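Local coordinates for ThiJ/PfpI family protein (Francisella tularensis subsp. novicida, PDB 4P5P) that probably acts as an Hsp31-like enzyme of the DJ-1/PfpI family, perhaps a glyoxalase III, and is a likely virulence factor, at residues G103-F108 with D170-S175; D152-G157 with Y196-S201; F158-E163 with S175-L180; S188-W193 with T205-Q210. One frame throughout, in Å; residues are numbered along the deposited sequence.

Contact 1: residues G103-F108 with D170-S175; sequences GTMWDF and DVVPFS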
loop_
_atom_site.group_PDB
_atom_site.type_symbol
_atom_site.label_atom_id
_atom_site.label_comp_id
_atom_site.label_asym_id
_atom_site.label_seq_id
_atom_site.Cartn_x
_atom_site.Cartn_y
_atom_site.Cartn_z
ATOM N N GLY A 103 -0.951 9.063 -5.065
ATOM C CA GLY A 103 -0.446 9.954 -4.028
ATOM C C GLY A 103 0.780 9.394 -3.338
ATOM O O GLY A 103 1.686 10.137 -2.947
ATOM N N THR A 104 0.812 8.075 -3.205
ATOM C CA THR A 104 1.909 7.366 -2.547
ATOM C C THR A 104 3.279 7.674 -3.145
ATOM O O THR A 104 4.296 7.582 -2.452
ATOM C CB THR A 104 1.717 5.838 -2.616
ATOM O OG1 THR A 104 1.668 5.425 -3.986
ATOM C CG2 THR A 104 0.439 5.393 -1.930
ATOM N N MET A 105 3.318 8.014 -4.430
ATOM C CA MET A 105 4.591 8.246 -5.103
ATOM C C MET A 105 5.312 9.460 -4.534
ATOM O O MET A 105 6.533 9.563 -4.658
ATOM C CB MET A 105 4.373 8.412 -6.607
ATOM C CG MET A 105 3.869 7.147 -7.263
ATOM S SD MET A 105 5.089 5.812 -7.330
ATOM C CE MET A 105 6.089 6.307 -8.726
ATOM N N TRP A 106 4.561 10.354 -3.883
ATOM C CA TRP A 106 5.126 11.601 -3.363
ATOM C C TRP A 106 5.354 11.595 -1.854
ATOM O O TRP A 106 6.085 12.448 -1.361
ATOM C CB TRP A 106 4.228 12.785 -3.728
ATOM C CG TRP A 106 4.340 13.183 -5.166
ATOM C CD1 TRP A 106 5.264 14.026 -5.706
ATOM C CD2 TRP A 106 3.506 12.756 -6.255
ATOM N NE1 TRP A 106 5.064 14.152 -7.061
ATOM C CE2 TRP A 106 3.991 13.388 -7.425
ATOM C CE3 TRP A 106 2.398 11.906 -6.359
ATOM C CZ2 TRP A 106 3.405 13.196 -8.681
ATOM C CZ3 TRP A 106 1.816 11.721 -7.614
ATOM C CH2 TRP A 106 2.321 12.363 -8.754
ATOM N N ASP A 107 4.740 10.676 -1.110
ATOM C CA ASP A 107 4.982 10.671 0.341
ATOM C C ASP A 107 5.308 9.316 0.968
ATOM O O ASP A 107 5.593 9.262 2.162
ATOM C CB ASP A 107 3.809 11.325 1.108
ATOM C CG ASP A 107 2.492 10.565 1.030
ATOM O OD1 ASP A 107 2.366 9.576 0.291
ATOM O OD2 ASP A 107 1.550 11.000 1.734
ATOM N N PHE A 108 5.368 8.239 0.189
ATOM C CA PHE A 108 5.827 6.964 0.750
ATOM C C PHE A 108 7.347 6.731 0.697
ATOM O O PHE A 108 7.910 6.239 1.671
ATOM C CB PHE A 108 5.152 5.780 0.043
ATOM C CG PHE A 108 3.785 5.396 0.581
ATOM C CD1 PHE A 108 3.069 6.216 1.437
ATOM C CD2 PHE A 108 3.220 4.182 0.198
ATOM C CE1 PHE A 108 1.833 5.817 1.925
ATOM C CE2 PHE A 108 2.003 3.794 0.663
ATOM C CZ PHE A 108 1.299 4.595 1.533
ATOM N N ASP A 170 4.973 10.566 -17.441
ATOM C CA ASP A 170 5.711 11.819 -17.344
ATOM C C ASP A 170 5.214 12.728 -16.209
ATOM O O ASP A 170 5.711 13.842 -16.033
ATOM C CB ASP A 170 5.634 12.565 -18.683
ATOM C CG ASP A 170 6.675 13.657 -18.802
ATOM O OD1 ASP A 170 7.853 13.327 -19.059
ATOM O OD2 ASP A 170 6.316 14.843 -18.642
ATOM N N VAL A 171 4.247 12.250 -15.432
ATOM C CA VAL A 171 3.733 13.018 -14.299
ATOM C C VAL A 171 4.301 12.491 -12.978
ATOM O O VAL A 171 4.620 13.268 -12.073
ATOM C CB VAL A 171 2.190 12.985 -14.255
ATOM C CG1 VAL A 171 1.673 13.822 -13.104
ATOM C CG2 VAL A 171 1.605 13.488 -15.581
ATOM N N VAL A 172 4.425 11.173 -12.869
ATOM C CA VAL A 172 4.954 10.574 -11.648
ATOM C C VAL A 172 6.420 10.989 -11.508
ATOM O O VAL A 172 7.094 11.225 -12.513
ATOM C CB VAL A 172 4.807 9.028 -11.636
ATOM C CG1 VAL A 172 3.343 8.622 -11.453
ATOM C CG2 VAL A 172 5.413 8.402 -12.899
ATOM N N PRO A 173 6.910 11.120 -10.261
ATOM C CA PRO A 173 8.263 11.644 -10.028
ATOM C C PRO A 173 9.378 10.656 -10.382
ATOM O O PRO A 173 10.530 11.048 -10.520
ATOM C CB PRO A 173 8.254 11.961 -8.529
ATOM C CG PRO A 173 7.214 11.042 -7.950
ATOM C CD PRO A 173 6.182 10.861 -9.005
ATOM N N PHE A 174 9.026 9.388 -10.538
ATOM C CA PHE A 174 9.971 8.339 -10.894
ATOM C C PHE A 174 9.131 7.154 -11.338
ATOM O O PHE A 174 7.933 7.113 -11.072
ATOM C CB PHE A 174 10.881 7.966 -9.714
ATOM C CG PHE A 174 10.134 7.419 -8.530
ATOM C CD1 PHE A 174 9.628 8.273 -7.566
ATOM C CD2 PHE A 174 9.922 6.058 -8.390
ATOM C CE1 PHE A 174 8.921 7.783 -6.476
ATOM C CE2 PHE A 174 9.226 5.558 -7.306
ATOM C CZ PHE A 174 8.718 6.431 -6.343
ATOM N N SER A 175 9.750 6.219 -12.048
ATOM C CA SER A 175 9.087 4.984 -12.423
ATOM C C SER A 175 9.206 3.989 -11.274
ATOM O O SER A 175 10.308 3.626 -10.857
ATOM C CB SER A 175 9.695 4.403 -13.705
ATOM O OG SER A 175 9.557 2.997 -13.727
#
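A Met-aromatic contact joins Met105, on the short helix 104-107, to Phe174 in the loop that leads into helix 176-182. The methyl group makes the closer approach: Met105 CE stands over one ring face, 3.6 Å from the centroid of the Phe174 ring and 17° off its normal, which qualifies as a CH-pi interaction. The sulfur lies further out and oblique, with Met105 SD 4.5 Å from the same centroid. The thioether chain turns at both chi2 (-69°) and chi3 (-80°), and this double bend folds the methyl back against the loop, where Met105 CE comes within 3.1 Å of the Phe174 carbonyl O, a short carbon-oxygen approach. Val172 borders the methyl from another direction, its CB being 4.2 Å from Met105 CE. Met105 also touches His133, the residue after Cys132, which is oxidised to 3-sulfinoalanine here; this places the packing close to the oxidised Cys132, probably the reactive cysteine of this flavodoxin-like fold. A second CH-pi contact lies beside the first. Pro173 CD sits over the Trp106 indole, 4.0 Å from the centroid of its six-membered ring. The same Pro173 CD touches Met105 CB at 3.9 Å, and both atoms cover one face of that indole. The Val171 carbonyl comes to the ring edge instead, its O lying 3.6 Å from Trp106 CZ2 and near the ring plane. No hydrogen bond crosses between the segments. The Trp106 ring also stacks with His11.

Contact 2: residues D152-G157 with Y196-S201; sequences DKEVTG and YVKSDS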
loop_
_atom_site.group_PDB
_atom_site.type_symbol
_atom_site.label_atom_id
_atom_site.label_comp_id
_atom_site.label_asym_id
_atom_site.label_seq_id
_atom_site.Cartn_x
_atom_site.Cartn_y
_atom_site.Cartn_z
ATOM N N ASP A 152 17.136 -8.849 -4.068
ATOM C CA ASP A 152 17.091 -10.281 -4.372
ATOM C C ASP A 152 15.722 -10.913 -4.100
ATOM O O ASP A 152 15.577 -12.133 -4.195
ATOM C CB ASP A 152 18.181 -11.038 -3.590
ATOM C CG ASP A 152 19.572 -10.488 -3.856
ATOM O OD1 ASP A 152 19.821 -10.082 -5.007
ATOM O OD2 ASP A 152 20.411 -10.464 -2.923
ATOM N N LYS A 153 14.712 -10.105 -3.790
ATOM C CA LYS A 153 13.380 -10.638 -3.530
ATOM C C LYS A 153 12.463 -10.415 -4.724
ATOM O O LYS A 153 12.578 -9.421 -5.436
ATOM C CB LYS A 153 12.798 -10.015 -2.261
ATOM C CG LYS A 153 13.570 -10.467 -1.021
ATOM C CD LYS A 153 12.892 -10.099 0.272
ATOM C CE LYS A 153 13.642 -10.685 1.470
ATOM N NZ LYS A 153 15.066 -10.238 1.534
ATOM N N GLU A 154 11.567 -11.375 -4.941
ATOM C CA GLU A 154 10.585 -11.282 -6.008
ATOM C C GLU A 154 9.446 -10.366 -5.592
ATOM O O GLU A 154 8.788 -10.602 -4.580
ATOM C CB GLU A 154 10.059 -12.668 -6.368
ATOM C CG GLU A 154 11.188 -13.600 -6.754
ATOM C CD GLU A 154 10.718 -14.916 -7.309
ATOM O OE1 GLU A 154 11.580 -15.788 -7.563
ATOM O OE2 GLU A 154 9.494 -15.083 -7.492
ATOM N N VAL A 155 9.258 -9.309 -6.369
ATOM C CA VAL A 155 8.215 -8.326 -6.123
ATOM C C VAL A 155 7.489 -7.966 -7.414
ATOM O O VAL A 155 7.964 -8.240 -8.529
ATOM C CB VAL A 155 8.781 -7.010 -5.499
ATOM C CG1 VAL A 155 9.578 -7.291 -4.240
ATOM C CG2 VAL A 155 9.631 -6.233 -6.515
ATOM N N THR A 156 6.321 -7.358 -7.251
ATOM C CA THR A 156 5.648 -6.663 -8.328
ATOM C C THR A 156 5.158 -5.319 -7.805
ATOM O O THR A 156 5.550 -4.896 -6.704
ATOM C CB THR A 156 4.478 -7.505 -8.907
ATOM O OG1 THR A 156 3.967 -6.883 -10.090
ATOM C CG2 THR A 156 3.359 -7.681 -7.888
ATOM N N GLY A 157 4.324 -4.656 -8.596
ATOM C CA GLY A 157 3.843 -3.314 -8.312
ATOM C C GLY A 157 3.362 -2.723 -9.622
ATOM O O GLY A 157 3.511 -3.356 -10.664
ATOM N N TYR A 196 -2.183 -10.020 -10.066
ATOM C CA TYR A 196 -0.821 -10.533 -9.946
ATOM C C TYR A 196 -0.258 -10.211 -8.576
ATOM O O TYR A 196 -0.162 -9.045 -8.198
ATOM C CB TYR A 196 0.068 -9.945 -11.030
ATOM C CG TYR A 196 1.409 -10.635 -11.174
ATOM C CD1 TYR A 196 1.487 -11.969 -11.542
ATOM C CD2 TYR A 196 2.599 -9.949 -10.976
ATOM C CE1 TYR A 196 2.709 -12.600 -11.699
ATOM C CE2 TYR A 196 3.828 -10.576 -11.137
ATOM C CZ TYR A 196 3.877 -11.903 -11.495
ATOM O OH TYR A 196 5.102 -12.533 -11.648
ATOM N N VAL A 197 0.090 -11.262 -7.844
ATOM C CA VAL A 197 0.580 -11.154 -6.482
ATOM C C VAL A 197 1.862 -11.960 -6.311
ATOM O O VAL A 197 1.936 -13.122 -6.701
ATOM C CB VAL A 197 -0.475 -11.643 -5.472
ATOM C CG1 VAL A 197 0.044 -11.554 -4.039
ATOM C CG2 VAL A 197 -1.757 -10.840 -5.630
ATOM N N LYS A 198 2.864 -11.324 -5.708
ATOM C CA LYS A 198 4.122 -11.965 -5.378
ATOM C C LYS A 198 4.307 -12.055 -3.871
ATOM O O LYS A 198 3.881 -11.161 -3.143
ATOM C CB LYS A 198 5.286 -11.187 -5.994
ATOM C CG LYS A 198 5.263 -11.157 -7.530
ATOM C CD LYS A 198 5.369 -12.547 -8.170
ATOM C CE LYS A 198 6.616 -13.279 -7.758
ATOM N NZ LYS A 198 6.817 -14.552 -8.504
ATOM N N SER A 199 4.933 -13.137 -3.423
ATOM C CA SER A 199 5.193 -13.353 -2.010
ATOM C C SER A 199 6.605 -13.914 -1.831
ATOM O O SER A 199 6.931 -14.987 -2.353
ATOM C CB SER A 199 4.146 -14.291 -1.414
ATOM O OG SER A 199 4.215 -14.301 -0.000
ATOM N N ASP A 200 7.432 -13.184 -1.095
ATOM C CA ASP A 200 8.818 -13.565 -0.870
ATOM C C ASP A 200 9.201 -13.143 0.538
ATOM O O ASP A 200 9.207 -11.955 0.847
ATOM C CB ASP A 200 9.730 -12.897 -1.908
ATOM C CG ASP A 200 11.120 -13.479 -1.933
ATOM O OD1 ASP A 200 11.584 -13.981 -0.889
ATOM O OD2 ASP A 200 11.762 -13.425 -2.989
ATOM N N SER A 201 9.494 -14.114 1.395
ATOM C CA SER A 201 9.908 -13.830 2.768
ATOM C C SER A 201 8.876 -12.990 3.534
ATOM O O SER A 201 9.243 -12.123 4.323
ATOM C CB SER A 201 11.260 -13.116 2.761
ATOM O OG SER A 201 12.201 -13.846 1.988
#
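Glu154 is held at both its backbone and its side chain by strand 197-200. Its amide is nearly straight on the Asp200 carboxylate: Glu154 N to Asp200 OD2 measures 2.8 Å with an N-H...O angle of 167°, the oxygen being met on its anti side and 26° out of the carboxylate plane. Glu154 OE2 takes a salt bridge of 2.9 Å from Lys198 NZ, which arrives nearly along the C-O axis. Bends at chi2 and chi3 carry the Lys198 chain over the backbone of Val155, CG lying 3.9 Å from Val155 C, and return NZ to Glu154. The two segments run roughly antiparallel (150° between their end-to-end directions), yet side chains carry the bonds: 154-155 pairs with 186-187 in a small parallel sheet, whereas 197-200 is an outermost strand of the seven-stranded main sheet, antiparallel to 203-206. Further along, Thr156 OG1 lies at the edge of the Tyr196 ring, 3.5 Å from its CD2. In the next shell Ser201 OG donates to Asp200 OD1 over 2.9 Å, restraining the carboxylate through its second oxygen. Ser188 ties down the hydroxyls of Thr156 and Tyr196, its O bonding Thr156 OG1 and its OG bonding Tyr196 OH.

Contact 3: residues F158-E163 with S175-L180; sequences FSNNEE and SLEDSL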
loop_
_atom_site.group_PDB
_atom_site.type_symbol
_atom_site.label_atom_id
_atom_site.label_comp_id
_atom_site.label_asym_id
_atom_site.label_seq_id
_atom_site.Cartn_x
_atom_site.Cartn_y
_atom_site.Cartn_z
ATOM N N PHE A 158 2.772 -1.530 -9.583
ATOM C CA PHE A 158 2.187 -0.916 -10.775
ATOM C C PHE A 158 3.222 -0.846 -11.905
ATOM O O PHE A 158 4.303 -0.284 -11.739
ATOM C CB PHE A 158 1.651 0.473 -10.425
ATOM C CG PHE A 158 0.585 0.988 -11.355
ATOM C CD1 PHE A 158 -0.728 0.538 -11.256
ATOM C CD2 PHE A 158 0.880 1.945 -12.302
ATOM C CE1 PHE A 158 -1.716 1.036 -12.097
ATOM C CE2 PHE A 158 -0.097 2.442 -13.133
ATOM C CZ PHE A 158 -1.396 1.989 -13.030
ATOM N N SER A 159 2.884 -1.409 -13.061
ATOM C CA SER A 159 3.872 -1.625 -14.117
ATOM C C SER A 159 4.050 -0.384 -14.981
ATOM O O SER A 159 3.162 0.456 -15.055
ATOM C CB SER A 159 3.463 -2.816 -14.990
ATOM O OG SER A 159 2.343 -2.501 -15.788
ATOM N N ASN A 160 5.201 -0.275 -15.643
ATOM C CA ASN A 160 5.432 0.828 -16.568
ATOM C C ASN A 160 4.410 0.845 -17.702
ATOM O O ASN A 160 4.004 1.906 -18.163
ATOM C CB ASN A 160 6.841 0.750 -17.148
ATOM C CG ASN A 160 7.891 1.132 -16.148
ATOM O OD1 ASN A 160 7.589 1.759 -15.142
ATOM N ND2 ASN A 160 9.140 0.765 -16.418
ATOM N N ASN A 161 4.012 -0.343 -18.133
ATOM C CA ASN A 161 2.994 -0.507 -19.165
ATOM C C ASN A 161 1.684 0.136 -18.718
ATOM O O ASN A 161 1.105 0.958 -19.425
ATOM C CB ASN A 161 2.804 -1.995 -19.455
ATOM C CG ASN A 161 1.710 -2.277 -20.467
ATOM O OD1 ASN A 161 1.518 -1.539 -21.445
ATOM N ND2 ASN A 161 0.997 -3.380 -20.251
ATOM N N GLU A 162 1.233 -0.234 -17.523
ATOM C CA GLU A 162 -0.001 0.313 -16.974
ATOM C C GLU A 162 0.124 1.827 -16.800
ATOM O O GLU A 162 -0.811 2.564 -17.097
ATOM C CB GLU A 162 -0.346 -0.377 -15.644
ATOM C CG GLU A 162 -1.038 -1.718 -15.839
ATOM C CD GLU A 162 -0.799 -2.722 -14.720
ATOM O OE1 GLU A 162 0.290 -2.724 -14.109
ATOM O OE2 GLU A 162 -1.709 -3.544 -14.468
ATOM N N GLU A 163 1.280 2.292 -16.327
ATOM C CA GLU A 163 1.510 3.730 -16.150
ATOM C C GLU A 163 1.407 4.493 -17.486
ATOM O O GLU A 163 0.880 5.604 -17.547
ATOM C CB GLU A 163 2.879 3.980 -15.491
ATOM C CG GLU A 163 2.991 5.343 -14.828
ATOM C CD GLU A 163 2.225 5.415 -13.504
ATOM O OE1 GLU A 163 2.813 5.030 -12.469
ATOM O OE2 GLU A 163 1.048 5.844 -13.494
ATOM N N SER A 175 9.750 6.219 -12.048
ATOM C CA SER A 175 9.087 4.984 -12.423
ATOM C C SER A 175 9.206 3.989 -11.274
ATOM O O SER A 175 10.308 3.626 -10.857
ATOM C CB SER A 175 9.695 4.403 -13.705
ATOM O OG SER A 175 9.557 2.997 -13.727
ATOM N N LEU A 176 8.068 3.545 -10.767
ATOM C CA LEU A 176 8.057 2.586 -9.673
ATOM C C LEU A 176 8.780 1.292 -10.040
ATOM O O LEU A 176 9.617 0.814 -9.288
ATOM C CB LEU A 176 6.619 2.289 -9.264
ATOM C CG LEU A 176 6.454 1.230 -8.177
ATOM C CD1 LEU A 176 7.229 1.583 -6.904
ATOM C CD2 LEU A 176 4.995 1.075 -7.863
ATOM N N GLU A 177 8.421 0.719 -11.189
ATOM C CA GLU A 177 9.086 -0.476 -11.681
ATOM C C GLU A 177 10.600 -0.294 -11.755
ATOM O O GLU A 177 11.365 -1.136 -11.280
ATOM C CB GLU A 177 8.527 -0.857 -13.061
ATOM C CG GLU A 177 9.270 -1.999 -13.728
ATOM C CD GLU A 177 8.610 -2.489 -15.015
ATOM O OE1 GLU A 177 9.275 -3.258 -15.734
ATOM O OE2 GLU A 177 7.449 -2.127 -15.304
ATOM N N ASP A 178 11.036 0.801 -12.368
ATOM C CA ASP A 178 12.469 1.032 -12.528
ATOM C C ASP A 178 13.146 1.155 -11.151
ATOM O O ASP A 178 14.257 0.661 -10.943
ATOM C CB ASP A 178 12.737 2.286 -13.366
ATOM C CG ASP A 178 12.282 2.144 -14.825
ATOM O OD1 ASP A 178 11.875 1.046 -15.247
ATOM O OD2 ASP A 178 12.345 3.145 -15.565
ATOM N N SER A 179 12.469 1.800 -10.205
ATOM C CA SER A 179 13.047 1.991 -8.868
ATOM C C SER A 179 13.196 0.694 -8.094
ATOM O O SER A 179 14.149 0.518 -7.346
ATOM C CB SER A 179 12.205 2.966 -8.051
ATOM O OG SER A 179 12.515 4.300 -8.381
ATOM N N LEU A 180 12.241 -0.215 -8.256
ATOM C CA LEU A 180 12.322 -1.517 -7.604
ATOM C C LEU A 180 13.502 -2.313 -8.176
ATOM O O LEU A 180 14.229 -2.978 -7.439
ATOM C CB LEU A 180 11.006 -2.275 -7.779
ATOM C CG LEU A 180 9.832 -1.649 -7.014
ATOM C CD1 LEU A 180 8.490 -2.176 -7.491
ATOM C CD2 LEU A 180 9.985 -1.892 -5.517
HETATM O O HOH W 1 6.054 1.452 -12.756
HETATM O O HOH W 2 9.888 -1.074 -18.316
HETATM O O HOH W 3 5.691 -2.895 -17.685
HETATM O O HOH W 4 5.552 4.219 -12.471
#
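Asn160 meets the N-cap Ser175 and the first-turn residues Glu177 and Asp178 of the neighbouring helix, and most of its polar atoms are engaged there. The tight part is a short, directional set of bonds. Asn160 N reaches Glu177 OE2 at 2.9 Å and 173°, nearly end-on to the oxygen. Ser175 OG donates to Asn160 OD1 across 2.7 Å, in the carbonyl plane and on a lone pair, and also accepts from Asp178 N as the N-cap of helix 176-182. The Glu177 carboxylate, carried out on a fully extended chain, stacks against the Asn160 amide with only 13° between their planes. On the inner side the backbones are bridged by a water: water 1 donates to Phe158 O and Asn160 OD1 and accepts from Glu177 N, while Leu176 CD2 packs 3.8 Å from Phe158 N. Water 4 donates to Glu163 OE1 and accepts from Leu176 N.

The outer side is looser. Asn160 ND2 bonds Asp178 OD1 at 3.0 Å, but meets it from 47° above the carboxylate plane. ND2 also donates to water 2, whose onward bond to Glu177 OE1 is weak. Water 3 joins Asn161 N to Glu177 OE2.

Helix 160-165 has its own capping box, Glu162 N to Ser159 OG being 3.1 Å and Ser159 N bonding Glu162 OE1. With Glu177 OE2 also at that N-terminus, the helix end probably stabilises its negative charge, so one acidic side chain binds the starts of two helices together.

Contact 4: residues S188-W193 with T205-Q210; sequences SSASEW and TAQNPQ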
loop_
_atom_site.group_PDB
_atom_site.type_symbol
_atom_site.label_atom_id
_atom_site.label_comp_id
_atom_site.label_asym_id
_atom_site.label_seq_id
_atom_site.Cartn_x
_atom_site.Cartn_y
_atom_site.Cartn_z
ATOM N N SER A 188 8.662 -8.378 -11.527
ATOM C CA SER A 188 7.897 -8.977 -12.620
ATOM C C SER A 188 6.475 -8.447 -12.608
ATOM O O SER A 188 6.023 -7.871 -11.617
ATOM C CB SER A 188 7.880 -10.503 -12.528
ATOM O OG SER A 188 7.133 -10.954 -11.418
ATOM N N SER A 189 5.772 -8.630 -13.723
ATOM C CA SER A 189 4.375 -8.221 -13.821
ATOM C C SER A 189 3.610 -9.135 -14.758
ATOM O O SER A 189 4.186 -9.780 -15.648
ATOM C CB SER A 189 4.254 -6.761 -14.305
ATOM O OG SER A 189 4.710 -6.604 -15.646
ATOM N N ALA A 190 2.306 -9.191 -14.543
ATOM C CA ALA A 190 1.424 -9.867 -15.468
ATOM C C ALA A 190 0.951 -8.876 -16.513
ATOM O O ALA A 190 1.305 -7.707 -16.482
ATOM C CB ALA A 190 0.247 -10.476 -14.728
ATOM N N SER A 191 0.153 -9.354 -17.454
ATOM C CA SER A 191 -0.443 -8.480 -18.451
ATOM C C SER A 191 -1.270 -7.384 -17.781
ATOM O O SER A 191 -1.729 -7.561 -16.652
ATOM C CB SER A 191 -1.316 -9.294 -19.397
ATOM O OG SER A 191 -1.693 -8.522 -20.511
ATOM N N GLU A 192 -1.463 -6.256 -18.462
ATOM C CA GLU A 192 -2.142 -5.102 -17.842
ATOM C C GLU A 192 -3.525 -5.417 -17.250
ATOM O O GLU A 192 -4.351 -6.120 -17.851
ATOM C CB GLU A 192 -2.288 -3.939 -18.835
ATOM C CG GLU A 192 -3.204 -4.207 -20.039
ATOM C CD GLU A 192 -2.446 -4.526 -21.312
ATOM O OE1 GLU A 192 -1.239 -4.838 -21.230
ATOM O OE2 GLU A 192 -3.066 -4.475 -22.402
ATOM N N TRP A 193 -3.738 -4.891 -16.046
ATOM C CA TRP A 193 -5.008 -4.996 -15.322
ATOM C C TRP A 193 -5.384 -6.423 -14.947
ATOM O O TRP A 193 -6.519 -6.679 -14.536
ATOM C CB TRP A 193 -6.133 -4.371 -16.132
ATOM C CG TRP A 193 -5.730 -3.110 -16.803
ATOM C CD1 TRP A 193 -5.802 -2.835 -18.135
ATOM C CD2 TRP A 193 -5.167 -1.947 -16.181
ATOM N NE1 TRP A 193 -5.328 -1.569 -18.383
ATOM C CE2 TRP A 193 -4.933 -1.002 -17.201
ATOM C CE3 TRP A 193 -4.843 -1.612 -14.864
ATOM C CZ2 TRP A 193 -4.392 0.260 -16.939
ATOM C CZ3 TRP A 193 -4.309 -0.362 -14.609
ATOM C CH2 TRP A 193 -4.086 0.557 -15.640
ATOM N N THR A 205 3.558 -8.390 -2.430
ATOM C CA THR A 205 3.286 -7.251 -3.289
ATOM C C THR A 205 2.265 -7.622 -4.366
ATOM O O THR A 205 2.111 -8.789 -4.732
ATOM C CB THR A 205 4.581 -6.702 -3.944
ATOM O OG1 THR A 205 5.292 -7.754 -4.603
ATOM C CG2 THR A 205 5.518 -6.087 -2.901
ATOM N N ALA A 206 1.537 -6.622 -4.832
ATOM C CA ALA A 206 0.445 -6.823 -5.779
ATOM C C ALA A 206 0.489 -5.701 -6.805
ATOM O O ALA A 206 0.924 -4.590 -6.515
ATOM C CB ALA A 206 -0.894 -6.864 -5.061
ATOM N N GLN A 207 0.054 -5.998 -8.021
ATOM C CA GLN A 207 0.358 -5.137 -9.154
ATOM C C GLN A 207 -0.576 -3.936 -9.341
ATOM O O GLN A 207 -0.116 -2.858 -9.693
ATOM C CB GLN A 207 0.350 -5.987 -10.421
ATOM C CG GLN A 207 0.763 -5.251 -11.676
ATOM C CD GLN A 207 0.883 -6.188 -12.855
ATOM O OE1 GLN A 207 1.220 -7.360 -12.689
ATOM N NE2 GLN A 207 0.602 -5.682 -14.049
ATOM N N ASN A 208 -1.873 -4.123 -9.106
ATOM C CA ASN A 208 -2.882 -3.187 -9.587
ATOM C C ASN A 208 -4.179 -3.342 -8.782
ATOM O O ASN A 208 -4.277 -4.224 -7.940
ATOM C CB ASN A 208 -3.099 -3.420 -11.090
ATOM C CG ASN A 208 -3.367 -4.866 -11.411
ATOM O OD1 ASN A 208 -4.018 -5.567 -10.638
ATOM N ND2 ASN A 208 -2.840 -5.341 -12.551
ATOM N N PRO A 209 -5.167 -2.456 -9.002
ATOM C CA PRO A 209 -6.401 -2.575 -8.225
ATOM C C PRO A 209 -7.078 -3.924 -8.446
ATOM O O PRO A 209 -7.773 -4.424 -7.552
ATOM C CB PRO A 209 -7.261 -1.429 -8.760
ATOM C CG PRO A 209 -6.294 -0.450 -9.301
ATOM C CD PRO A 209 -5.179 -1.261 -9.863
ATOM N N GLN A 210 -6.862 -4.507 -9.627
ATOM C CA GLN A 210 -7.478 -5.779 -9.972
ATOM C C GLN A 210 -6.863 -6.940 -9.198
ATOM O O GLN A 210 -7.355 -8.067 -9.274
ATOM C CB GLN A 210 -7.365 -6.039 -11.474
ATOM C CG GLN A 210 -8.095 -5.020 -12.330
ATOM C CD GLN A 210 -7.358 -3.698 -12.492
ATOM O OE1 GLN A 210 -6.172 -3.581 -12.178
ATOM N NE2 GLN A 210 -8.075 -2.680 -12.974
#
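Hydrogen bonds between Gln207 and Ala190 carry the polar part of this contact. The Gln207 side chain runs out extended, CG anti to the backbone N (chi1 -175°), and its amide meets both backbone polar atoms of one residue. Ala190 N donates to Gln207 OE1 over 2.8 Å, tilted slightly from the carbonyl plane, and Gln207 NE2 returns a longer bond of 3.2 Å to Ala190 O, standing well above the plane of that carbonyl. The pair closes a ring that fixes the rotation of the amide, and NE2 has a further acceptor in Glu162 OE1. Asn208 OD1 bonds Ser211 OG, and Asn208 ND2 comes within 3.5 Å of Trp193 CA.

Van der Waals contacts surround these bonds. Ser189 CB lies against the amide, 3.5 Å from Gln207 OE1, and at the other end of the loop Gln210 CG packs 3.2 Å from Trp193 O.

Second-shell bonds converge on Glu162, whose OE2 accepts from both Trp193 N and Asn208 ND2. Gln207 and Asn208 hold loop 188-193 at the C-terminal end of strand 203-206, beside strand 127-130, which leads to the oxidised Cys132; active sites of flavodoxin-like folds commonly lie at such strand ends.

Contact 3 touches each of the other three, its centre about 10 Å from those of contacts 1 and 4, whereas contact 1 touches neither contact 2 (20 Å between centres) nor contact 4 (17 Å). Contact 1 shares Ser175 with contact 3 at the start of helix 176-182. Along the chain contact 3 is nested within the loop closed by contact 2, and strand 154-155 is followed by helix 160-165. Contacts 2 and 4 interleave. The two-strand sheet and the short helices 160-165 and 176-182 are thus tied to the end of the main sheet formed by 203-206 and 197-200. Glu163 of contact 3 bonds His102 and His133, the latter next to Cys132, so contact 3 borders the oxidised cysteine.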